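Local coordinates for protein probable arylamine n-acetyl transferase (Mycobacterium abscessus, PDB 4GUZ) that probably transfers an acetyl group from acetyl coenzyme A to arylamine substrates, at residues Leu90-Val104 and Ala114-Gln127. Residues are numbered along the deposited sequence; the frame is centred on the assembly and turned at random.
Sequences LQRLGFDFYGIQGRV and ATHGMLVVRLAAEQ
With chi1 at 60°, CG of Y98 sits between its backbone N and carbonyl carbon, and the ring swings across the neighbouring strand to lie beside V120. CB of V120 sits over one ring face, a CH-pi contact 3.9 Å from the centroid, while CG1 packs against CZ. The phenol then reaches one strand further: its OH donates to Q127 OE1 at 2.6 Å, arriving from above the amide carbonyl plane. A bend at chi3 (-89°) brings one face of the R122 guanidinium against CD2 and CE2 of Y98, the two planes 26° apart. R122 NE also makes a salt bridge to D96, 3.4 Å from OD1, its hydrogen bonds weak.

Strands 96-104 and 116-123 form an antiparallel beta hairpin within the larger sheet, flanked by strands 185-196 and 126-130. Paired backbone bonds join Y98 to V120 and I100 to M118, and V120 N to Y98 O at 2.8 Å is nearly straight. At G102 the pattern breaks into a classic beta bulge, T115 and H116 both facing this one residue. The M118 methyl, CE, lies 3.8 Å from G102 CA, directly against the glycine backbone.

On the sheet face toward helix 79-92, L90 CD1 meets V121 CG2 at 3.8 Å, and L119 CD2 touches the F97 ring at its edge. Near the bulge, V104 CG2 packs on H116 CB. H116 NE2 bonds D131 and its side chain touches C79, consistent with the Cys-His-Asp catalytic triad of this family.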
# COMPACT_ATOMS: atom_id res chain seq x y z
N LEU A 90 -3.42 2.33 -14.43
CA LEU A 90 -3.55 1.10 -15.22
C LEU A 90 -4.63 1.26 -16.30
O LEU A 90 -4.42 0.84 -17.45
CB LEU A 90 -3.85 -0.11 -14.31
CG LEU A 90 -2.72 -0.56 -13.35
CD1 LEU A 90 -3.17 -1.74 -12.50
CD2 LEU A 90 -1.41 -0.85 -14.09
N GLN A 91 -5.74 1.92 -15.94
CA GLN A 91 -6.87 2.20 -16.82
C GLN A 91 -6.46 3.12 -17.98
O GLN A 91 -6.82 2.83 -19.13
CB GLN A 91 -8.01 2.83 -16.00
CG GLN A 91 -9.28 3.22 -16.79
CD GLN A 91 -10.00 2.04 -17.38
OE1 GLN A 91 -10.10 1.90 -18.61
NE2 GLN A 91 -10.52 1.16 -16.53
N ARG A 92 -5.73 4.21 -17.68
CA ARG A 92 -5.29 5.17 -18.70
C ARG A 92 -4.30 4.59 -19.68
O ARG A 92 -4.28 4.99 -20.84
CB ARG A 92 -4.65 6.41 -18.06
CG ARG A 92 -5.65 7.48 -17.76
CD ARG A 92 -6.24 8.17 -19.00
NE ARG A 92 -5.37 9.22 -19.52
CZ ARG A 92 -5.22 10.42 -18.95
NH1 ARG A 92 -5.86 10.71 -17.82
NH2 ARG A 92 -4.42 11.32 -19.50
N LEU A 93 -3.44 3.66 -19.21
CA LEU A 93 -2.41 3.09 -20.06
C LEU A 93 -2.91 1.85 -20.85
O LEU A 93 -2.16 1.28 -21.64
CB LEU A 93 -1.15 2.77 -19.25
CG LEU A 93 -0.40 3.97 -18.62
CD1 LEU A 93 0.99 3.56 -18.23
CD2 LEU A 93 -0.32 5.17 -19.59
N GLY A 94 -4.17 1.50 -20.66
CA GLY A 94 -4.83 0.41 -21.38
C GLY A 94 -4.50 -1.01 -20.96
O GLY A 94 -4.51 -1.91 -21.80
N PHE A 95 -4.21 -1.23 -19.65
CA PHE A 95 -3.98 -2.58 -19.14
C PHE A 95 -5.30 -3.28 -18.86
O PHE A 95 -6.29 -2.60 -18.57
CB PHE A 95 -3.14 -2.55 -17.84
CG PHE A 95 -1.67 -2.22 -17.97
CD1 PHE A 95 -0.72 -3.23 -18.13
CD2 PHE A 95 -1.23 -0.90 -17.90
CE1 PHE A 95 0.64 -2.93 -18.19
CE2 PHE A 95 0.13 -0.60 -17.99
CZ PHE A 95 1.06 -1.61 -18.13
N ASP A 96 -5.33 -4.62 -18.97
CA ASP A 96 -6.49 -5.46 -18.62
C ASP A 96 -6.29 -5.83 -17.15
O ASP A 96 -5.38 -6.60 -16.83
CB ASP A 96 -6.56 -6.71 -19.53
CG ASP A 96 -7.68 -7.71 -19.23
OD1 ASP A 96 -8.56 -7.40 -18.40
OD2 ASP A 96 -7.68 -8.80 -19.85
N PHE A 97 -7.07 -5.24 -16.25
CA PHE A 97 -6.85 -5.48 -14.82
C PHE A 97 -8.14 -5.49 -14.01
O PHE A 97 -9.20 -5.06 -14.48
CB PHE A 97 -5.89 -4.40 -14.25
CG PHE A 97 -6.54 -3.05 -14.01
CD1 PHE A 97 -6.98 -2.69 -12.74
CD2 PHE A 97 -6.74 -2.16 -15.07
CE1 PHE A 97 -7.62 -1.47 -12.53
CE2 PHE A 97 -7.38 -0.94 -14.86
CZ PHE A 97 -7.81 -0.60 -13.59
N TYR A 98 -8.01 -5.93 -12.75
CA TYR A 98 -9.11 -5.96 -11.81
C TYR A 98 -8.58 -5.77 -10.39
O TYR A 98 -7.39 -5.96 -10.12
CB TYR A 98 -9.94 -7.26 -11.96
CG TYR A 98 -9.20 -8.56 -11.72
CD1 TYR A 98 -9.31 -9.23 -10.51
CD2 TYR A 98 -8.50 -9.18 -12.75
CE1 TYR A 98 -8.68 -10.46 -10.30
CE2 TYR A 98 -7.86 -10.40 -12.55
CZ TYR A 98 -7.96 -11.05 -11.33
OH TYR A 98 -7.33 -12.26 -11.12
N GLY A 99 -9.47 -5.33 -9.54
CA GLY A 99 -9.21 -5.13 -8.13
C GLY A 99 -9.54 -6.35 -7.31
O GLY A 99 -10.42 -7.15 -7.67
N ILE A 100 -8.79 -6.51 -6.21
CA ILE A 100 -9.01 -7.60 -5.27
C ILE A 100 -8.90 -7.04 -3.84
O ILE A 100 -8.50 -5.87 -3.65
CB ILE A 100 -8.07 -8.82 -5.50
CG1 ILE A 100 -6.58 -8.42 -5.33
CG2 ILE A 100 -8.36 -9.56 -6.82
CD1 ILE A 100 -5.67 -9.61 -5.10
N GLN A 101 -9.26 -7.88 -2.86
CA GLN A 101 -9.16 -7.59 -1.44
C GLN A 101 -8.41 -8.70 -0.73
O GLN A 101 -8.66 -9.88 -1.00
CB GLN A 101 -10.54 -7.39 -0.80
CG GLN A 101 -11.18 -6.08 -1.17
CD GLN A 101 -10.94 -5.00 -0.16
OE1 GLN A 101 -9.80 -4.68 0.18
NE2 GLN A 101 -12.01 -4.38 0.29
N GLY A 102 -7.50 -8.32 0.17
CA GLY A 102 -6.76 -9.28 0.98
C GLY A 102 -7.07 -9.13 2.47
O GLY A 102 -7.53 -8.08 2.90
N ARG A 103 -6.82 -10.20 3.24
CA ARG A 103 -6.98 -10.25 4.71
C ARG A 103 -5.59 -10.15 5.33
O ARG A 103 -4.81 -11.09 5.17
CB ARG A 103 -7.66 -11.56 5.13
CG ARG A 103 -9.02 -11.81 4.50
CD ARG A 103 -9.52 -13.20 4.84
NE ARG A 103 -10.77 -13.49 4.14
CZ ARG A 103 -11.97 -13.09 4.57
NH1 ARG A 103 -12.08 -12.41 5.71
NH2 ARG A 103 -13.06 -13.39 3.88
N VAL A 104 -5.24 -9.01 5.96
CA VAL A 104 -3.91 -8.82 6.55
C VAL A 104 -3.84 -9.61 7.85
O VAL A 104 -4.48 -9.26 8.85
CB VAL A 104 -3.50 -7.34 6.73
CG1 VAL A 104 -2.08 -7.23 7.28
CG2 VAL A 104 -3.60 -6.58 5.41
N ALA A 114 -11.30 -8.73 5.13
CA ALA A 114 -10.63 -8.46 3.85
C ALA A 114 -10.54 -6.98 3.61
O ALA A 114 -11.34 -6.43 2.84
CB ALA A 114 -11.36 -9.15 2.71
N THR A 115 -9.55 -6.32 4.24
CA THR A 115 -9.45 -4.87 4.18
C THR A 115 -8.10 -4.35 3.60
O THR A 115 -7.72 -3.21 3.87
CB THR A 115 -9.78 -4.27 5.57
OG1 THR A 115 -9.04 -4.92 6.59
CG2 THR A 115 -11.28 -4.35 5.89
N HIS A 116 -7.46 -5.13 2.72
CA HIS A 116 -6.27 -4.66 2.02
C HIS A 116 -6.50 -4.76 0.53
O HIS A 116 -6.59 -5.85 0.00
CB HIS A 116 -4.99 -5.42 2.43
CG HIS A 116 -3.79 -5.01 1.64
ND1 HIS A 116 -3.36 -3.70 1.62
CD2 HIS A 116 -2.99 -5.75 0.83
CE1 HIS A 116 -2.30 -3.68 0.81
NE2 HIS A 116 -2.04 -4.89 0.31
N GLY A 117 -6.64 -3.61 -0.13
CA GLY A 117 -6.89 -3.62 -1.57
C GLY A 117 -5.61 -3.79 -2.35
O GLY A 117 -4.57 -3.24 -1.98
N MET A 118 -5.69 -4.58 -3.44
CA MET A 118 -4.60 -4.86 -4.38
C MET A 118 -5.19 -4.93 -5.77
O MET A 118 -6.42 -5.04 -5.92
CB MET A 118 -3.91 -6.20 -4.04
CG MET A 118 -3.19 -6.17 -2.69
SD MET A 118 -2.61 -7.77 -2.14
CE MET A 118 -4.14 -8.56 -1.63
N LEU A 119 -4.33 -4.93 -6.78
CA LEU A 119 -4.74 -5.02 -8.17
C LEU A 119 -4.05 -6.20 -8.85
O LEU A 119 -2.90 -6.53 -8.52
CB LEU A 119 -4.44 -3.71 -8.91
CG LEU A 119 -5.17 -2.49 -8.35
CD1 LEU A 119 -4.36 -1.22 -8.55
CD2 LEU A 119 -6.60 -2.37 -8.90
N VAL A 120 -4.77 -6.86 -9.78
CA VAL A 120 -4.24 -8.00 -10.55
C VAL A 120 -4.29 -7.61 -12.03
O VAL A 120 -5.33 -7.14 -12.49
CB VAL A 120 -4.96 -9.35 -10.24
CG1 VAL A 120 -4.43 -10.48 -11.13
CG2 VAL A 120 -4.80 -9.73 -8.77
N VAL A 121 -3.17 -7.78 -12.74
CA VAL A 121 -3.03 -7.45 -14.16
C VAL A 121 -2.95 -8.75 -14.99
O VAL A 121 -2.22 -9.68 -14.62
CB VAL A 121 -1.81 -6.53 -14.40
CG1 VAL A 121 -1.55 -6.29 -15.89
CG2 VAL A 121 -2.00 -5.19 -13.68
N ARG A 122 -3.69 -8.79 -16.12
CA ARG A 122 -3.70 -9.91 -17.06
C ARG A 122 -2.80 -9.60 -18.26
O ARG A 122 -3.07 -8.63 -18.99
CB ARG A 122 -5.14 -10.22 -17.52
CG ARG A 122 -5.96 -10.99 -16.50
CD ARG A 122 -7.29 -11.40 -17.09
NE ARG A 122 -8.30 -10.38 -16.87
CZ ARG A 122 -9.27 -10.47 -15.96
NH1 ARG A 122 -9.38 -11.56 -15.21
NH2 ARG A 122 -10.15 -9.49 -15.82
N LEU A 123 -1.72 -10.38 -18.45
CA LEU A 123 -0.77 -10.21 -19.57
C LEU A 123 -0.50 -11.57 -20.20
O LEU A 123 0.12 -12.44 -19.57
CB LEU A 123 0.56 -9.53 -19.16
CG LEU A 123 0.49 -8.09 -18.69
CD1 LEU A 123 1.73 -7.73 -17.89
CD2 LEU A 123 0.30 -7.13 -19.85
N ALA A 124 -1.01 -11.75 -21.44
CA ALA A 124 -0.90 -12.98 -22.22
C ALA A 124 -1.49 -14.18 -21.44
O ALA A 124 -2.60 -14.07 -20.94
CB ALA A 124 0.56 -13.23 -22.63
N ALA A 125 -0.75 -15.28 -21.29
CA ALA A 125 -1.27 -16.44 -20.57
C ALA A 125 -1.11 -16.31 -19.03
O ALA A 125 -1.37 -17.27 -18.31
CB ALA A 125 -0.58 -17.71 -21.06
N GLU A 126 -0.71 -15.12 -18.53
CA GLU A 126 -0.39 -14.93 -17.10
C GLU A 126 -1.21 -13.85 -16.34
O GLU A 126 -1.88 -13.00 -16.92
CB GLU A 126 1.10 -14.58 -16.98
CG GLU A 126 2.03 -15.44 -17.83
CD GLU A 126 3.51 -15.32 -17.52
OE1 GLU A 126 4.19 -14.49 -18.18
OE2 GLU A 126 4.00 -16.09 -16.67
N GLN A 127 -1.08 -13.90 -15.01
CA GLN A 127 -1.65 -12.96 -14.05
C GLN A 127 -0.53 -12.45 -13.13
O GLN A 127 0.34 -13.22 -12.71
CB GLN A 127 -2.79 -13.61 -13.27
CG GLN A 127 -4.05 -13.74 -14.12
CD GLN A 127 -5.25 -14.16 -13.33
OE1 GLN A 127 -6.17 -13.38 -13.14
NE2 GLN A 127 -5.28 -15.40 -12.88
O HOH W 1 -7.11 -7.20 7.08